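Local coordinates for protein AP endonuclease, family 2 (Brucella melitensis biovar Abortus, PDB 3NGF) that probably interconverts hydroxypyruvate and tartronate semialdehyde as a manganese-binding isomerase of the hyi family, built on a xylose isomerase-like TIM barrel, at residues 14-19 with 38-43; 27-32 with 55-60; 44-49 with 65-70; 220-225 with 249-254. All blocks are in the same frame, centred on the assembly; numbering follows the deposited sequence.

Contact 1 of 4, residues 14-19 with 38-43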
loop_
_atom_site.group_PDB
_atom_site.type_symbol
_atom_site.label_atom_id
_atom_site.label_comp_id
_atom_site.label_asym_id
_atom_site.label_seq_id
_atom_site.Cartn_x
_atom_site.Cartn_y
_atom_site.Cartn_z
ATOM N N ALA A 14 8.714 5.485 -5.230
ATOM C CA ALA A 14 7.797 6.316 -6.003
ATOM C C ALA A 14 6.522 5.517 -6.282
ATOM O O ALA A 14 6.596 4.333 -6.632
ATOM C CB ALA A 14 8.447 6.764 -7.326
ATOM N N ASN A 15 5.364 6.122 -6.066
ATOM C CA ASN A 15 4.103 5.509 -6.497
ATOM C C ASN A 15 3.786 5.912 -7.953
ATOM O O ASN A 15 3.462 7.072 -8.241
ATOM C CB ASN A 15 2.950 5.854 -5.539
ATOM C CG ASN A 15 1.696 5.083 -5.853
ATOM O OD1 ASN A 15 1.179 5.187 -6.960
ATOM N ND2 ASN A 15 1.201 4.281 -4.886
ATOM N N LEU A 16 3.889 4.953 -8.873
ATOM C CA LEU A 16 3.733 5.226 -10.306
ATOM C C LEU A 16 2.274 5.336 -10.758
ATOM O O LEU A 16 2.031 5.630 -11.922
ATOM C CB LEU A 16 4.476 4.172 -11.138
ATOM C CG LEU A 16 5.936 3.925 -10.765
ATOM C CD1 LEU A 16 6.589 2.992 -11.808
ATOM C CD2 LEU A 16 6.791 5.241 -10.654
ATOM N N SER A 17 1.309 5.090 -9.865
ATOM C CA SER A 17 -0.091 5.328 -10.158
ATOM C C SER A 17 -0.399 6.813 -9.935
ATOM O O SER A 17 -1.169 7.399 -10.698
ATOM C CB SER A 17 -1.018 4.451 -9.283
ATOM O OG SER A 17 -0.846 3.053 -9.578
ATOM N N THR A 18 0.205 7.412 -8.908
ATOM C CA THR A 18 -0.088 8.832 -8.562
ATOM C C THR A 18 0.986 9.838 -9.010
ATOM O O THR A 18 0.674 11.026 -9.226
ATOM C CB THR A 18 -0.356 9.010 -7.055
ATOM O OG1 THR A 18 0.837 8.785 -6.295
ATOM C CG2 THR A 18 -1.525 8.089 -6.563
ATOM N N MET A 19 2.230 9.378 -9.130
ATOM C CA MET A 19 3.356 10.233 -9.561
ATOM C C MET A 19 3.730 9.973 -10.995
ATOM O O MET A 19 3.448 8.905 -11.536
ATOM C CB MET A 19 4.597 10.028 -8.689
ATOM C CG MET A 19 4.391 10.316 -7.203
ATOM S SD MET A 19 5.779 9.921 -6.157
ATOM C CE MET A 19 7.057 11.005 -6.848
ATOM N N GLY A 38 15.006 4.114 -5.877
ATOM C CA GLY A 38 15.461 2.725 -6.046
ATOM C C GLY A 38 14.312 1.735 -6.000
ATOM O O GLY A 38 14.487 0.554 -6.334
ATOM N N GLY A 39 13.141 2.201 -5.576
ATOM C CA GLY A 39 11.955 1.352 -5.472
ATOM C C GLY A 39 10.727 2.038 -6.015
ATOM O O GLY A 39 10.656 3.281 -6.047
ATOM N N VAL A 40 9.757 1.230 -6.458
ATOM C CA VAL A 40 8.480 1.747 -6.917
ATOM C C VAL A 40 7.318 0.907 -6.360
ATOM O O VAL A 40 7.493 -0.257 -5.976
ATOM C CB VAL A 40 8.371 1.805 -8.454
ATOM C CG1 VAL A 40 9.397 2.786 -9.040
ATOM C CG2 VAL A 40 8.542 0.414 -9.069
ATOM N N GLU A 41 6.150 1.518 -6.354
ATOM C CA GLU A 41 4.884 0.843 -6.041
ATOM C C GLU A 41 3.843 1.353 -7.015
ATOM O O GLU A 41 4.033 2.407 -7.637
ATOM C CB GLU A 41 4.453 1.112 -4.607
ATOM C CG GLU A 41 4.138 2.581 -4.281
ATOM C CD GLU A 41 3.705 2.789 -2.844
ATOM O OE1 GLU A 41 4.139 2.013 -1.959
ATOM O OE2 GLU A 41 2.923 3.751 -2.600
ATOM N N PHE A 42 2.714 0.654 -7.103
ATOM C CA PHE A 42 1.569 1.141 -7.863
ATOM C C PHE A 42 0.377 0.291 -7.470
ATOM O O PHE A 42 0.552 -0.673 -6.734
ATOM C CB PHE A 42 1.799 1.136 -9.404
ATOM C CG PHE A 42 2.501 -0.089 -9.914
ATOM C CD1 PHE A 42 1.841 -1.308 -9.955
ATOM C CD2 PHE A 42 3.814 -0.027 -10.330
ATOM C CE1 PHE A 42 2.499 -2.466 -10.419
ATOM C CE2 PHE A 42 4.463 -1.172 -10.801
ATOM C CZ PHE A 42 3.824 -2.364 -10.851
ATOM N N LEU A 43 -0.831 0.635 -7.905
ATOM C CA LEU A 43 -1.998 -0.126 -7.467
ATOM C C LEU A 43 -2.127 -1.448 -8.214
ATOM O O LEU A 43 -2.013 -2.529 -7.611
ATOM C CB LEU A 43 -3.267 0.720 -7.598
ATOM C CG LEU A 43 -3.392 1.703 -6.436
ATOM C CD1 LEU A 43 -2.444 2.838 -6.597
ATOM C CD2 LEU A 43 -4.838 2.201 -6.262
#

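Contact 2 of 4, residues 27-32 with 55-60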
loop_
_atom_site.group_PDB
_atom_site.type_symbol
_atom_site.label_atom_id
_atom_site.label_comp_id
_atom_site.label_asym_id
_atom_site.label_seq_id
_atom_site.Cartn_x
_atom_site.Cartn_y
_atom_site.Cartn_z
ATOM N N GLU A 27 6.445 4.492 -19.175
ATOM C CA GLU A 27 7.511 5.491 -19.188
ATOM C C GLU A 27 7.880 5.984 -17.770
ATOM O O GLU A 27 8.933 6.612 -17.579
ATOM C CB GLU A 27 7.103 6.674 -20.093
ATOM C CG GLU A 27 7.199 6.363 -21.607
ATOM C CD GLU A 27 6.581 7.413 -22.525
ATOM O OE1 GLU A 27 5.976 7.017 -23.560
ATOM O OE2 GLU A 27 6.700 8.625 -22.215
ATOM N N ARG A 28 7.034 5.688 -16.781
ATOM C CA ARG A 28 7.216 6.200 -15.406
ATOM C C ARG A 28 8.375 5.535 -14.670
ATOM O O ARG A 28 8.976 6.133 -13.781
ATOM C CB ARG A 28 5.908 6.074 -14.592
ATOM C CG ARG A 28 4.770 6.850 -15.279
ATOM C CD ARG A 28 3.447 6.840 -14.521
ATOM N NE ARG A 28 2.399 7.356 -15.386
ATOM C CZ ARG A 28 1.118 7.058 -15.305
ATOM N NH1 ARG A 28 0.662 6.276 -14.313
ATOM N NH2 ARG A 28 0.277 7.591 -16.180
ATOM N N PHE A 29 8.694 4.288 -15.051
ATOM C CA PHE A 29 9.782 3.552 -14.416
ATOM C C PHE A 29 11.125 4.263 -14.609
ATOM O O PHE A 29 11.843 4.531 -13.631
ATOM C CB PHE A 29 9.845 2.114 -14.935
ATOM C CG PHE A 29 8.634 1.279 -14.563
ATOM C CD1 PHE A 29 8.655 0.471 -13.441
ATOM C CD2 PHE A 29 7.490 1.309 -15.345
ATOM C CE1 PHE A 29 7.555 -0.297 -13.097
ATOM C CE2 PHE A 29 6.380 0.553 -15.018
ATOM C CZ PHE A 29 6.406 -0.240 -13.874
ATOM N N ARG A 30 11.430 4.624 -15.855
ATOM C CA ARG A 30 12.647 5.388 -16.165
ATOM C C ARG A 30 12.675 6.742 -15.438
ATOM O O ARG A 30 13.704 7.160 -14.889
ATOM C CB ARG A 30 12.752 5.623 -17.655
ATOM C CG ARG A 30 14.018 6.416 -18.060
ATOM C CD ARG A 30 14.135 6.627 -19.572
ATOM N NE ARG A 30 13.010 7.381 -20.139
ATOM C CZ ARG A 30 12.884 8.709 -20.126
ATOM N NH1 ARG A 30 13.811 9.493 -19.572
ATOM N NH2 ARG A 30 11.817 9.266 -20.680
ATOM N N LEU A 31 11.559 7.452 -15.460
ATOM C CA LEU A 31 11.537 8.756 -14.784
ATOM C C LEU A 31 11.780 8.662 -13.258
ATOM O O LEU A 31 12.486 9.501 -12.682
ATOM C CB LEU A 31 10.262 9.510 -15.110
ATOM C CG LEU A 31 10.013 9.907 -16.566
ATOM C CD1 LEU A 31 8.785 10.844 -16.590
ATOM C CD2 LEU A 31 11.216 10.567 -17.234
ATOM N N ALA A 32 11.232 7.633 -12.614
ATOM C CA ALA A 32 11.437 7.403 -11.197
ATOM C C ALA A 32 12.887 7.082 -10.917
ATOM O O ALA A 32 13.471 7.635 -10.000
ATOM C CB ALA A 32 10.516 6.236 -10.681
ATOM N N ARG A 55 10.779 -6.468 -16.925
ATOM C CA ARG A 55 11.860 -5.861 -17.720
ATOM C C ARG A 55 12.018 -4.375 -17.417
ATOM O O ARG A 55 13.126 -3.862 -17.353
ATOM C CB ARG A 55 11.672 -6.131 -19.218
ATOM C CG ARG A 55 12.115 -7.547 -19.644
ATOM C CD ARG A 55 12.110 -7.686 -21.163
ATOM N NE ARG A 55 10.743 -7.691 -21.718
ATOM C CZ ARG A 55 9.969 -8.758 -21.843
ATOM N NH1 ARG A 55 8.745 -8.640 -22.350
ATOM N NH2 ARG A 55 10.398 -9.949 -21.471
ATOM N N GLU A 56 10.911 -3.680 -17.177
ATOM C CA GLU A 56 10.996 -2.290 -16.708
ATOM C C GLU A 56 11.825 -2.174 -15.425
ATOM O O GLU A 56 12.686 -1.292 -15.302
ATOM C CB GLU A 56 9.616 -1.704 -16.431
ATOM C CG GLU A 56 8.706 -1.435 -17.596
ATOM C CD GLU A 56 9.170 -0.339 -18.535
ATOM O OE1 GLU A 56 10.147 0.413 -18.226
ATOM O OE2 GLU A 56 8.522 -0.223 -19.602
ATOM N N LEU A 57 11.541 -3.031 -14.462
ATOM C CA LEU A 57 12.265 -3.056 -13.187
ATOM C C LEU A 57 13.750 -3.364 -13.362
ATOM O O LEU A 57 14.602 -2.687 -12.788
ATOM C CB LEU A 57 11.643 -4.088 -12.245
ATOM C CG LEU A 57 10.210 -3.809 -11.802
ATOM C CD1 LEU A 57 9.640 -5.060 -11.073
ATOM C CD2 LEU A 57 10.095 -2.544 -10.924
ATOM N N LYS A 58 14.060 -4.352 -14.198
ATOM C CA LYS A 58 15.445 -4.783 -14.391
ATOM C C LYS A 58 16.229 -3.712 -15.126
ATOM O O LYS A 58 17.364 -3.394 -14.737
ATOM C CB LYS A 58 15.483 -6.115 -15.146
ATOM C CG LYS A 58 16.879 -6.706 -15.382
ATOM C CD LYS A 58 16.785 -8.053 -16.082
ATOM C CE LYS A 58 18.140 -8.671 -16.368
ATOM N NZ LYS A 58 17.980 -9.924 -17.192
ATOM N N GLN A 59 15.636 -3.154 -16.178
ATOM C CA GLN A 59 16.348 -2.233 -17.057
ATOM C C GLN A 59 16.641 -0.907 -16.348
ATOM O O GLN A 59 17.652 -0.241 -16.635
ATOM C CB GLN A 59 15.553 -2.016 -18.345
ATOM C CG GLN A 59 16.246 -1.072 -19.319
ATOM C CD GLN A 59 15.609 -1.080 -20.704
ATOM O OE1 GLN A 59 14.959 -2.073 -21.119
ATOM N NE2 GLN A 59 15.780 0.044 -21.435
ATOM N N HIS A 60 15.761 -0.539 -15.427
ATOM C CA HIS A 60 15.879 0.702 -14.697
ATOM C C HIS A 60 16.354 0.537 -13.241
ATOM O O HIS A 60 16.293 1.500 -12.460
ATOM C CB HIS A 60 14.561 1.479 -14.827
ATOM C CG HIS A 60 14.194 1.741 -16.253
ATOM N ND1 HIS A 60 14.985 2.508 -17.073
ATOM C CD2 HIS A 60 13.172 1.298 -17.025
ATOM C CE1 HIS A 60 14.468 2.539 -18.288
ATOM N NE2 HIS A 60 13.363 1.820 -18.286
HETATM O O HOH W 1 10.335 3.374 -18.370
#

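Contact 3 of 4, residues 44-49 with 65-70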
loop_
_atom_site.group_PDB
_atom_site.type_symbol
_atom_site.label_atom_id
_atom_site.label_comp_id
_atom_site.label_asym_id
_atom_site.label_seq_id
_atom_site.Cartn_x
_atom_site.Cartn_y
_atom_site.Cartn_z
ATOM N N PHE A 44 -2.314 -1.372 -9.530
ATOM C CA PHE A 44 -2.679 -2.555 -10.320
ATOM C C PHE A 44 -1.836 -2.744 -11.567
ATOM O O PHE A 44 -1.831 -1.886 -12.444
ATOM C CB PHE A 44 -4.172 -2.512 -10.706
ATOM C CG PHE A 44 -5.095 -2.156 -9.566
ATOM C CD1 PHE A 44 -5.294 -3.027 -8.501
ATOM C CD2 PHE A 44 -5.778 -0.945 -9.554
ATOM C CE1 PHE A 44 -6.155 -2.708 -7.451
ATOM C CE2 PHE A 44 -6.622 -0.621 -8.500
ATOM C CZ PHE A 44 -6.816 -1.505 -7.451
ATOM N N PRO A 45 -1.131 -3.880 -11.666
ATOM C CA PRO A 45 -0.362 -4.179 -12.880
ATOM C C PRO A 45 -1.130 -4.977 -13.942
ATOM O O PRO A 45 -0.563 -5.296 -14.996
ATOM C CB PRO A 45 0.757 -5.045 -12.341
ATOM C CG PRO A 45 0.112 -5.789 -11.231
ATOM C CD PRO A 45 -0.861 -4.850 -10.595
ATOM N N TYR A 46 -2.400 -5.287 -13.688
ATOM C CA TYR A 46 -3.073 -6.388 -14.377
ATOM C C TYR A 46 -3.434 -6.093 -15.829
ATOM O O TYR A 46 -3.731 -7.034 -16.577
ATOM C CB TYR A 46 -4.295 -6.882 -13.571
ATOM C CG TYR A 46 -3.885 -7.223 -12.155
ATOM C CD1 TYR A 46 -3.028 -8.281 -11.906
ATOM C CD2 TYR A 46 -4.272 -6.443 -11.084
ATOM C CE1 TYR A 46 -2.598 -8.574 -10.661
ATOM C CE2 TYR A 46 -3.848 -6.734 -9.817
ATOM C CZ TYR A 46 -2.991 -7.787 -9.601
ATOM O OH TYR A 46 -2.542 -8.093 -8.330
ATOM N N ASP A 47 -3.413 -4.811 -16.231
ATOM C CA ASP A 47 -3.647 -4.445 -17.638
ATOM C C ASP A 47 -2.364 -4.482 -18.474
ATOM O O ASP A 47 -2.405 -4.171 -19.673
ATOM C CB ASP A 47 -4.340 -3.075 -17.766
ATOM C CG ASP A 47 -5.126 -2.914 -19.099
ATOM O OD1 ASP A 47 -5.836 -3.865 -19.551
ATOM O OD2 ASP A 47 -5.046 -1.809 -19.696
ATOM N N PHE A 48 -1.254 -4.892 -17.857
ATOM C CA PHE A 48 0.042 -5.049 -18.528
ATOM C C PHE A 48 0.602 -6.463 -18.349
ATOM O O PHE A 48 0.295 -7.140 -17.359
ATOM C CB PHE A 48 1.027 -3.985 -18.000
ATOM C CG PHE A 48 0.564 -2.560 -18.205
ATOM C CD1 PHE A 48 -0.247 -1.922 -17.258
ATOM C CD2 PHE A 48 0.946 -1.847 -19.347
ATOM C CE1 PHE A 48 -0.673 -0.611 -17.457
ATOM C CE2 PHE A 48 0.538 -0.550 -19.559
ATOM C CZ PHE A 48 -0.281 0.088 -18.624
ATOM N N ASP A 49 1.399 -6.917 -19.320
ATOM C CA ASP A 49 2.117 -8.206 -19.283
ATOM C C ASP A 49 3.138 -8.169 -18.125
ATOM O O ASP A 49 3.961 -7.257 -18.033
ATOM C CB ASP A 49 2.812 -8.450 -20.635
ATOM C CG ASP A 49 3.678 -9.740 -20.697
ATOM O OD1 ASP A 49 3.646 -10.612 -19.789
ATOM O OD2 ASP A 49 4.394 -9.896 -21.709
ATOM N N VAL A 65 8.115 -2.729 -4.660
ATOM C CA VAL A 65 7.922 -2.763 -3.200
ATOM C C VAL A 65 6.533 -3.246 -2.808
ATOM O O VAL A 65 6.372 -3.914 -1.768
ATOM C CB VAL A 65 8.205 -1.374 -2.624
ATOM C CG1 VAL A 65 7.830 -1.283 -1.176
ATOM C CG2 VAL A 65 9.717 -1.012 -2.888
ATOM N N LEU A 66 5.539 -2.935 -3.629
ATOM C CA LEU A 66 4.133 -3.173 -3.270
ATOM C C LEU A 66 3.261 -3.077 -4.507
ATOM O O LEU A 66 3.530 -2.276 -5.402
ATOM C CB LEU A 66 3.663 -2.122 -2.238
ATOM C CG LEU A 66 2.166 -2.189 -1.843
ATOM C CD1 LEU A 66 1.987 -3.256 -0.817
ATOM C CD2 LEU A 66 1.646 -0.833 -1.340
ATOM N N PHE A 67 2.213 -3.894 -4.560
ATOM C CA PHE A 67 1.038 -3.602 -5.378
ATOM C C PHE A 67 -0.187 -4.315 -4.795
ATOM O O PHE A 67 -0.092 -5.016 -3.767
ATOM C CB PHE A 67 1.241 -3.891 -6.874
ATOM C CG PHE A 67 1.579 -5.332 -7.194
ATOM C CD1 PHE A 67 0.552 -6.244 -7.483
ATOM C CD2 PHE A 67 2.898 -5.770 -7.178
ATOM C CE1 PHE A 67 0.845 -7.590 -7.787
ATOM C CE2 PHE A 67 3.212 -7.070 -7.486
ATOM C CZ PHE A 67 2.193 -7.988 -7.789
ATOM N N ASN A 68 -1.345 -4.031 -5.366
ATOM C CA ASN A 68 -2.602 -4.570 -4.828
ATOM C C ASN A 68 -3.047 -5.803 -5.570
ATOM O O ASN A 68 -2.831 -5.938 -6.780
ATOM C CB ASN A 68 -3.729 -3.549 -4.929
ATOM C CG ASN A 68 -3.480 -2.296 -4.154
ATOM O OD1 ASN A 68 -2.454 -2.134 -3.512
ATOM N ND2 ASN A 68 -4.453 -1.365 -4.213
ATOM N N MET A 69 -3.742 -6.685 -4.860
ATOM C CA MET A 69 -4.463 -7.770 -5.510
ATOM C C MET A 69 -5.629 -7.204 -6.359
ATOM O O MET A 69 -6.061 -6.067 -6.144
ATOM C CB MET A 69 -4.977 -8.749 -4.452
ATOM C CG MET A 69 -3.881 -9.329 -3.563
ATOM S SD MET A 69 -4.518 -10.640 -2.539
ATOM C CE MET A 69 -3.000 -11.326 -1.843
ATOM N N PRO A 70 -6.149 -7.989 -7.317
ATOM C CA PRO A 70 -7.255 -7.482 -8.147
ATOM C C PRO A 70 -8.414 -6.982 -7.261
ATOM O O PRO A 70 -8.758 -7.634 -6.259
ATOM C CB PRO A 70 -7.657 -8.699 -8.976
ATOM C CG PRO A 70 -6.431 -9.534 -9.051
ATOM C CD PRO A 70 -5.681 -9.312 -7.768
#

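Contact 4 of 4, residues 220-225 with 249-254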
loop_
_atom_site.group_PDB
_atom_site.type_symbol
_atom_site.label_atom_id
_atom_site.label_comp_id
_atom_site.label_asym_id
_atom_site.label_seq_id
_atom_site.Cartn_x
_atom_site.Cartn_y
_atom_site.Cartn_z
ATOM N N GLU A 220 2.991 16.590 -2.072
ATOM C CA GLU A 220 4.332 16.346 -1.546
ATOM C C GLU A 220 4.398 16.444 -0.023
ATOM O O GLU A 220 3.770 17.346 0.562
ATOM C CB GLU A 220 5.319 17.343 -2.151
ATOM C CG GLU A 220 5.701 17.036 -3.598
ATOM C CD GLU A 220 4.710 17.533 -4.670
ATOM O OE1 GLU A 220 3.638 18.087 -4.351
ATOM O OE2 GLU A 220 5.046 17.388 -5.864
ATOM N N PRO A 221 5.196 15.574 0.637
ATOM C CA PRO A 221 5.276 15.568 2.118
ATOM C C PRO A 221 6.169 16.691 2.688
ATOM O O PRO A 221 7.028 16.439 3.540
ATOM C CB PRO A 221 5.912 14.217 2.432
ATOM C CG PRO A 221 6.809 13.957 1.229
ATOM C CD PRO A 221 6.020 14.496 0.046
ATOM N N ASP A 222 6.019 17.892 2.167
ATOM C CA ASP A 222 6.779 19.039 2.637
ATOM C C ASP A 222 5.846 20.210 2.910
ATOM O O ASP A 222 6.292 21.350 2.965
ATOM C CB ASP A 222 7.827 19.430 1.605
ATOM C CG ASP A 222 7.223 19.847 0.287
ATOM O OD1 ASP A 222 5.990 19.747 0.104
ATOM O OD2 ASP A 222 8.001 20.305 -0.554
ATOM N N GLU A 223 4.551 19.929 3.029
ATOM C CA GLU A 223 3.557 20.974 3.279
ATOM C C GLU A 223 2.477 20.389 4.171
ATOM O O GLU A 223 2.407 19.187 4.369
ATOM C CB GLU A 223 2.920 21.470 1.976
ATOM C CG GLU A 223 2.122 20.348 1.270
ATOM C CD GLU A 223 1.213 20.788 0.147
ATOM O OE1 GLU A 223 1.558 21.696 -0.638
ATOM O OE2 GLU A 223 0.141 20.172 0.027
ATOM N N GLY A 224 1.639 21.241 4.731
ATOM C CA GLY A 224 0.479 20.725 5.452
ATOM C C GLY A 224 0.743 20.550 6.925
ATOM O O GLY A 224 1.771 21.022 7.457
ATOM N N GLU A 225 -0.177 19.841 7.583
ATOM C CA GLU A 225 -0.210 19.795 9.035
ATOM C C GLU A 225 0.805 18.871 9.701
ATOM O O GLU A 225 1.098 19.040 10.887
ATOM C CB GLU A 225 -1.662 19.547 9.518
ATOM C CG GLU A 225 -2.196 18.157 9.298
ATOM C CD GLU A 225 -3.707 18.034 9.494
ATOM O OE1 GLU A 225 -4.491 18.787 8.893
ATOM O OE2 GLU A 225 -4.114 17.150 10.264
ATOM N N ASN A 249 -0.356 13.032 -4.765
ATOM C CA ASN A 249 -0.622 13.692 -6.043
ATOM C C ASN A 249 0.228 14.940 -6.130
ATOM O O ASN A 249 0.025 15.882 -5.366
ATOM C CB ASN A 249 -2.091 14.057 -6.139
ATOM C CG ASN A 249 -2.992 12.878 -5.908
ATOM O OD1 ASN A 249 -2.813 11.799 -6.521
ATOM N ND2 ASN A 249 -4.004 13.070 -5.061
ATOM N N PRO A 250 1.192 14.966 -7.057
ATOM C CA PRO A 250 2.082 16.139 -7.051
ATOM C C PRO A 250 1.311 17.448 -7.234
ATOM O O PRO A 250 0.338 17.488 -8.004
ATOM C CB PRO A 250 3.020 15.855 -8.230
ATOM C CG PRO A 250 3.030 14.332 -8.355
ATOM C CD PRO A 250 1.617 13.944 -8.048
ATOM N N ARG A 251 1.726 18.504 -6.532
ATOM C CA ARG A 251 1.141 19.847 -6.722
ATOM C C ARG A 251 1.125 20.269 -8.183
ATOM O O ARG A 251 0.121 20.776 -8.692
ATOM C CB ARG A 251 1.944 20.892 -5.946
ATOM C CG ARG A 251 1.609 21.018 -4.484
ATOM C CD ARG A 251 2.418 22.164 -3.868
ATOM N NE ARG A 251 3.850 21.868 -3.907
ATOM C CZ ARG A 251 4.535 21.229 -2.960
ATOM N NH1 ARG A 251 3.948 20.831 -1.838
ATOM N NH2 ARG A 251 5.835 20.986 -3.131
ATOM N N GLY A 252 2.263 20.103 -8.840
ATOM C CA GLY A 252 2.403 20.449 -10.241
ATOM C C GLY A 252 3.133 19.339 -10.963
ATOM O O GLY A 252 2.746 18.177 -10.872
ATOM N N LYS A 253 4.188 19.704 -11.685
ATOM C CA LYS A 253 5.033 18.719 -12.359
ATOM C C LYS A 253 5.720 17.858 -11.304
ATOM O O LYS A 253 6.260 18.390 -10.344
ATOM C CB LYS A 253 6.089 19.422 -13.206
ATOM C CG LYS A 253 7.039 18.480 -13.937
ATOM C CD LYS A 253 8.028 19.274 -14.792
ATOM C CE LYS A 253 8.933 18.360 -15.599
ATOM N NZ LYS A 253 8.115 17.467 -16.464
ATOM N N THR A 254 5.740 16.536 -11.501
ATOM C CA THR A 254 6.275 15.635 -10.493
ATOM C C THR A 254 7.696 16.037 -10.045
ATOM O O THR A 254 7.934 16.184 -8.840
ATOM C CB THR A 254 6.286 14.158 -10.977
ATOM O OG1 THR A 254 4.952 13.735 -11.300
ATOM C CG2 THR A 254 6.837 13.250 -9.917
HETATM O O HOH W 2 6.723 15.396 -6.570
HETATM O O HOH W 3 4.874 19.196 -7.926
#

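Contact 1 of 4, residues 14-19 with 38-43
Asn15 and Glu41 are bridge partners with side chains on the same face of the sheet; their amide and carboxylate planes stand 86° apart. Asn15 ND2 donates to Glu41 OE2 over 2.9 Å; OE2 lies close to the amide plane of Asn15, while the donor meets it on its anti side, out of the carboxylate plane. OE1 is also held by His209 and OE2 by the manganese ligand Gln211, placing Glu41 in the metal's second shell; Asn15 touches Glu247, another ligand. The backbones run parallel: Ala14 O accepts from Glu41 N at 2.9 Å, and Glu41 O from Leu16 N at 2.8 Å. With helix 25-34 between them, strands 11-15 and 39-41 form the first beta-alpha-beta unit of the TIM barrel. Val40, on the opposite face with Ala14, meets Leu16 CD2 through CG1 at 3.9 Å. Asn15 OD1 accepts from Ser17 N (an Asx turn) and Thr18 N (the wider Asx motif), and Ser17 OG takes Leu43 N in a nearly straight bond (2.9 Å, 169°).

Contact 2 of 4, residues 27-32 with 55-60
Phe29 lays one face of its ring against Glu56, whose CB sits 3.8 Å from the ring centroid and only 16° off the normal, a CH-pi contact. Glu56 answers with a chain bent at chi2 (-67°), which folds its carboxylate back along the ring, the two planes not far from parallel, and brings OE1 close to Phe29 CB. Leu57 reaches the same ring with one methyl, CD2 lying 4.0 Å from Phe29 CE1. A second CH-pi contact is made by His60, the first residue to leave helical angles at the end of helix 50-59: Arg30 CB lies over its imidazole, 3.9 Å from the centroid and 23° off the normal. Arg30 CG is anti to the backbone N and the chain turns at chi3, so that the guanidinium leads away to a salt bridge with Glu34. One water joins the helices, accepting from Arg30 N at 3.0 Å and donating to Glu56 OE1 at 3.0 Å. The direct contacts of these two neighbouring barrel helices are thus carbon on ring, with the aliphatic parts of Glu56 and Arg30, and the Leu57 methyl, doing the packing, while polar linkage is left to the water.

Contact 3 of 4, residues 44-49 with 65-70
Tyr46 OH donates to the backbone carbonyl Asn68 O at 2.7 Å, the one hydrogen bond between the loop 44-49 and the segment 65-70. The C=O...donor angle of 132° shows a bent approach to the carbonyl, with the hydroxyl tilted somewhat from its plane. The phenol is held flat by prolines on both faces: Pro70 CG lies over one, 4.0 Å from the ring centroid and 19° off the normal, and Pro45 CD rests against the other. Its hydroxyl also meets the edge of the Phe67 ring, OH to CE1 being 3.5 Å and nearly in that ring's plane. Pro45 also packs against this ring, Pro45 CD approaching Phe67 CD1 to 3.7 Å. One residue before Pro45, Phe44 CE1 touches Asn68 CB at 3.6 Å, and Met69 O lies near the Phe44 ring plane at its edge. A type I turn from Pro45 to Phe48, closed by Phe48 N on Pro45 O, then leads to Asp49, the N-cap of helix 50-59. The contact lays the loop after strand 39-41 against the C-terminal end of its barrel neighbour 63-68, where Tyr101 of helix 88-104 meets the Tyr46 ring edge-to-face and Ile97 and Ala98 of that helix touch Tyr46.

Contact 4 of 4, residues 220-225 with 249-254
A salt-bridge network joins two loops beyond the C-terminal ends of barrel strands 207-212 and 243-246, with Arg251 at its centre and Glu220, Asp222 and Glu223 around it. Arg251 NH1 carries the two short bonds, to Glu223 OE1 at 2.8 Å and to Asp222 OD1 at 3.0 Å. Asp222 OD1 is met through its syn lone pair and lies in the guanidinium plane, its carboxylate nearly coplanar with that group; Glu223 OE1 is instead approached from above its carboxylate plane, 57° out of it. NH2 adds weak, longer bonds to Asp222. Glu220 takes a different place: its bent chain carries the carboxylate over one face of the guanidinium, planes 28° apart, in a long, charge-only salt bridge, with OE1 above the centre of the group and no N-H directed at it. The same OE1 receives Arg251 N through its syn lone pair at 2.9 Å, in a nearly straight bond (171°). Glu220 OE2 takes a hydrogen from each of two waters, one reaching Thr254 O and the other Gly252 N and Lys253 O, which satisfies this buried carboxylate. The arginine charge probably offsets that of the three acids. The network ties the loops after the last two strands at the C-terminal rim of the TIM barrel, the end where such barrels carry their active site.

Contact 1 is the buried one, its centre about 10 Å from that of the chain, and there backbone bonding between strands is joined by a polar pair close to the metal site. Contacts 2 and 4, their centres about 20 and 19 Å from that of the chain, are peripheral. Contact 2 holds the helices outside those strands through aliphatic and ring packing and a bridging water; Leu16 and Phe42 of contact 1 pack on its Phe29. Contact 3 continues the sheet to strand 63-68, but relies on prolines, aromatic rings and one tyrosine hydroxyl. Contact 4 is loop on loop and chiefly ionic, meeting contact 1 where Thr18 packs on Pro250; its centre lies about 25 Å from that of contact 3.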